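Transcriptional regulator (Rhodococcus sp., PDB 2O0Y) probably binds DNA and regulates transcription as a member of the IclR family, with a winged helix-turn-helix domain joined to a GAF-like C-terminal domain. Local coordinates at residues B[148-160]-B[197-211]. Numbering follows the deposited sequence.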
# COMPACT_ATOMS: atom_id res chain seq x y z
N LEU B 148 -20.12 -0.61 -1.33
CA LEU B 148 -20.38 0.85 -1.30
C LEU B 148 -21.80 1.16 -1.76
O LEU B 148 -22.21 2.31 -1.73
CB LEU B 148 -19.41 1.60 -2.23
CG LEU B 148 -17.95 1.84 -1.84
CD1 LEU B 148 -17.22 2.47 -3.02
CD2 LEU B 148 -17.88 2.72 -0.59
N TRP B 149 -22.54 0.13 -2.18
CA TRP B 149 -23.87 0.31 -2.83
C TRP B 149 -25.03 0.34 -1.84
O TRP B 149 -26.11 0.78 -2.20
CB TRP B 149 -24.13 -0.69 -3.97
CG TRP B 149 -23.88 -2.12 -3.60
CD1 TRP B 149 -22.75 -2.87 -3.86
CD2 TRP B 149 -24.79 -3.00 -2.92
NE1 TRP B 149 -22.90 -4.15 -3.36
CE2 TRP B 149 -24.14 -4.26 -2.78
CE3 TRP B 149 -26.08 -2.84 -2.40
CZ2 TRP B 149 -24.74 -5.35 -2.13
CZ3 TRP B 149 -26.68 -3.92 -1.75
CH2 TRP B 149 -26.00 -5.15 -1.61
N ALA B 150 -24.78 -0.07 -0.59
CA ALA B 150 -25.80 -0.03 0.46
C ALA B 150 -25.32 0.79 1.68
O ALA B 150 -24.19 0.60 2.13
CB ALA B 150 -26.14 -1.47 0.93
N GLY B 151 -26.17 1.67 2.18
CA GLY B 151 -25.93 2.39 3.45
C GLY B 151 -25.40 3.81 3.25
O GLY B 151 -25.01 4.21 2.14
N ALA B 152 -25.39 4.59 4.34
CA ALA B 152 -25.10 6.01 4.32
C ALA B 152 -23.63 6.29 4.04
O ALA B 152 -23.32 7.16 3.25
CB ALA B 152 -25.47 6.65 5.66
N ALA B 153 -22.72 5.58 4.71
CA ALA B 153 -21.28 5.79 4.55
C ALA B 153 -20.88 5.61 3.09
O ALA B 153 -20.13 6.43 2.56
CB ALA B 153 -20.50 4.84 5.42
N GLY B 154 -21.37 4.56 2.43
CA GLY B 154 -20.99 4.31 1.04
C GLY B 154 -21.28 5.50 0.12
O GLY B 154 -20.45 5.88 -0.70
N LYS B 155 -22.47 6.08 0.23
CA LYS B 155 -22.82 7.25 -0.58
C LYS B 155 -22.03 8.52 -0.21
O LYS B 155 -21.84 9.39 -1.04
CB LYS B 155 -24.33 7.50 -0.53
CG LYS B 155 -25.10 6.49 -1.40
CD LYS B 155 -26.64 6.60 -1.22
CE LYS B 155 -27.21 5.53 -0.27
NZ LYS B 155 -27.27 4.12 -0.87
N ILE B 156 -21.58 8.64 1.04
CA ILE B 156 -20.71 9.76 1.42
C ILE B 156 -19.33 9.54 0.77
O ILE B 156 -18.81 10.43 0.14
CB ILE B 156 -20.59 9.93 2.96
CG1 ILE B 156 -21.93 10.43 3.56
CG2 ILE B 156 -19.40 10.86 3.33
CD1 ILE B 156 -22.28 11.88 3.18
N LEU B 157 -18.77 8.33 0.87
CA LEU B 157 -17.46 8.06 0.25
C LEU B 157 -17.50 8.28 -1.25
O LEU B 157 -16.49 8.69 -1.82
CB LEU B 157 -16.98 6.65 0.55
CG LEU B 157 -16.72 6.45 2.05
CD1 LEU B 157 -16.60 4.95 2.36
CD2 LEU B 157 -15.42 7.21 2.45
N LEU B 158 -18.64 8.02 -1.89
CA LEU B 158 -18.70 8.14 -3.36
C LEU B 158 -18.76 9.60 -3.78
O LEU B 158 -18.74 9.88 -4.97
CB LEU B 158 -19.90 7.39 -3.95
CG LEU B 158 -19.74 5.87 -3.94
CD1 LEU B 158 -21.09 5.16 -4.20
CD2 LEU B 158 -18.64 5.45 -4.96
N LEU B 159 -18.84 10.52 -2.82
CA LEU B 159 -18.77 11.97 -3.10
C LEU B 159 -17.44 12.29 -3.72
O LEU B 159 -17.35 13.18 -4.58
CB LEU B 159 -18.92 12.82 -1.84
CG LEU B 159 -20.29 12.94 -1.16
CD1 LEU B 159 -20.17 13.74 0.15
CD2 LEU B 159 -21.30 13.60 -2.06
N ALA B 160 -16.38 11.62 -3.25
CA ALA B 160 -15.06 11.84 -3.85
C ALA B 160 -14.78 10.98 -5.10
O ALA B 160 -13.75 11.13 -5.72
CB ALA B 160 -13.93 11.68 -2.80
N VAL B 197 -30.12 7.10 6.00
CA VAL B 197 -30.80 6.04 5.24
C VAL B 197 -31.32 4.98 6.22
O VAL B 197 -30.75 4.80 7.31
CB VAL B 197 -29.81 5.35 4.26
CG1 VAL B 197 -29.10 6.37 3.36
CG2 VAL B 197 -28.79 4.59 5.01
N HIS B 198 -32.36 4.26 5.81
CA HIS B 198 -32.99 3.22 6.66
C HIS B 198 -33.14 1.90 5.90
O HIS B 198 -33.69 1.88 4.81
CB HIS B 198 -34.37 3.67 7.10
CG HIS B 198 -34.42 5.05 7.68
ND1 HIS B 198 -34.07 5.33 8.99
CD2 HIS B 198 -34.79 6.23 7.13
CE1 HIS B 198 -34.23 6.62 9.21
NE2 HIS B 198 -34.68 7.19 8.10
N GLY B 199 -32.65 0.80 6.46
CA GLY B 199 -32.98 -0.52 5.91
C GLY B 199 -32.32 -0.82 4.58
O GLY B 199 -32.77 -1.68 3.83
N GLU B 200 -31.21 -0.13 4.28
CA GLU B 200 -30.50 -0.42 3.06
C GLU B 200 -29.57 -1.60 3.23
O GLU B 200 -29.63 -2.52 2.43
CB GLU B 200 -29.73 0.80 2.56
CG GLU B 200 -30.62 1.79 1.87
CD GLU B 200 -29.83 2.89 1.15
OE1 GLU B 200 -28.59 2.79 1.05
OE2 GLU B 200 -30.47 3.85 0.69
N ARG B 201 -28.75 -1.57 4.29
CA ARG B 201 -27.78 -2.62 4.58
C ARG B 201 -28.46 -3.91 5.02
O ARG B 201 -28.13 -5.01 4.54
CB ARG B 201 -26.82 -2.15 5.69
CG ARG B 201 -25.85 -1.02 5.31
CD ARG B 201 -25.20 -0.35 6.54
NE ARG B 201 -25.15 -1.21 7.74
CZ ARG B 201 -25.59 -0.83 8.94
NH1 ARG B 201 -26.06 0.40 9.14
NH2 ARG B 201 -25.52 -1.67 9.98
N GLU B 202 -29.41 -3.78 5.94
CA GLU B 202 -30.20 -4.91 6.42
C GLU B 202 -31.44 -4.36 7.10
O GLU B 202 -31.45 -3.21 7.54
CB GLU B 202 -29.39 -5.77 7.41
CG GLU B 202 -29.13 -5.11 8.74
CD GLU B 202 -28.17 -5.90 9.62
OE1 GLU B 202 -27.16 -6.44 9.12
OE2 GLU B 202 -28.41 -5.95 10.83
N LEU B 203 -32.47 -5.19 7.19
CA LEU B 203 -33.71 -4.79 7.83
C LEU B 203 -33.41 -4.47 9.29
O LEU B 203 -32.68 -5.21 9.92
CB LEU B 203 -34.72 -5.95 7.77
CG LEU B 203 -36.17 -5.72 8.21
CD1 LEU B 203 -36.92 -4.73 7.32
CD2 LEU B 203 -36.94 -7.04 8.25
N GLY B 204 -33.98 -3.38 9.79
CA GLY B 204 -33.82 -2.97 11.16
C GLY B 204 -32.60 -2.10 11.41
O GLY B 204 -32.40 -1.68 12.55
N SER B 205 -31.78 -1.82 10.39
CA SER B 205 -30.62 -0.93 10.57
C SER B 205 -30.79 0.41 9.87
O SER B 205 -31.57 0.51 8.90
CB SER B 205 -29.33 -1.60 10.10
OG SER B 205 -29.47 -1.96 8.73
N SER B 206 -30.15 1.45 10.40
CA SER B 206 -30.19 2.80 9.82
C SER B 206 -28.83 3.38 10.01
O SER B 206 -28.06 2.89 10.82
CB SER B 206 -31.21 3.75 10.51
OG SER B 206 -32.55 3.38 10.27
N GLY B 207 -28.53 4.43 9.26
CA GLY B 207 -27.20 5.01 9.32
C GLY B 207 -27.28 6.49 9.03
O GLY B 207 -28.10 6.92 8.21
N LEU B 208 -26.48 7.28 9.73
CA LEU B 208 -26.32 8.69 9.37
C LEU B 208 -24.82 8.87 9.14
O LEU B 208 -24.03 8.50 10.01
CB LEU B 208 -26.74 9.56 10.55
CG LEU B 208 -26.38 11.05 10.60
CD1 LEU B 208 -27.08 11.86 9.47
CD2 LEU B 208 -26.81 11.56 11.96
N SER B 209 -24.42 9.46 8.01
CA SER B 209 -23.00 9.67 7.69
C SER B 209 -22.70 11.11 7.30
O SER B 209 -23.45 11.72 6.56
CB SER B 209 -22.56 8.76 6.54
OG SER B 209 -21.13 8.63 6.48
N PHE B 210 -21.60 11.67 7.82
CA PHE B 210 -21.15 13.01 7.40
C PHE B 210 -19.77 12.84 6.75
O PHE B 210 -18.99 11.98 7.18
CB PHE B 210 -21.00 13.95 8.63
CG PHE B 210 -22.27 14.68 8.98
CD1 PHE B 210 -23.29 14.03 9.65
CD2 PHE B 210 -22.46 16.01 8.60
CE1 PHE B 210 -24.50 14.70 9.97
CE2 PHE B 210 -23.65 16.66 8.92
CZ PHE B 210 -24.66 16.01 9.60
N PRO B 211 -19.43 13.71 5.76
CA PRO B 211 -18.10 13.63 5.19
C PRO B 211 -17.06 14.18 6.17
O PRO B 211 -17.30 15.17 6.86
CB PRO B 211 -18.18 14.56 3.96
CG PRO B 211 -19.31 15.48 4.20
CD PRO B 211 -20.25 14.77 5.15
O HOH W 1 -26.63 2.85 6.73
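E200 reaches back to the start of helix 152-157 and takes two donors on one oxygen, OE1. The backbone N of G151, at the N-cap position, meets the anti lone pair of E200 OE1 at 2.9 Å in a nearly straight bond. K155 NZ closes a salt bridge to E200 OE1 at 2.7 Å, on the syn side and 19° out of the carboxylate plane. K155 gets there by bending at chi3 and chi4; K185 NZ lies close to K155 NZ with like charge, a repulsion the carboxylate probably offsets. Were E200 an alanine, G151 N would probably lose this acceptor and the K155 ammonium its counter-charge. The next amide, A152 N, gives its hydrogen to a water 3.2 Å away, which R201 NH1 reaches only weakly. Along strand 205-211 the contact becomes mostly apolar: I156 CG1 presses on S209 CB at 3.5 Å, a close approach for two carbons, while I156 CG2 lies 3.9 Å from P211 CB. S209 OG shares a hydrogen bond with T224 OG1 of strand 219-228. Here a short helix runs at 22° to strand 205-211, on the antiparallel sheet of the GAF-like IclR C-terminal domain, the family's probable effector-binding module.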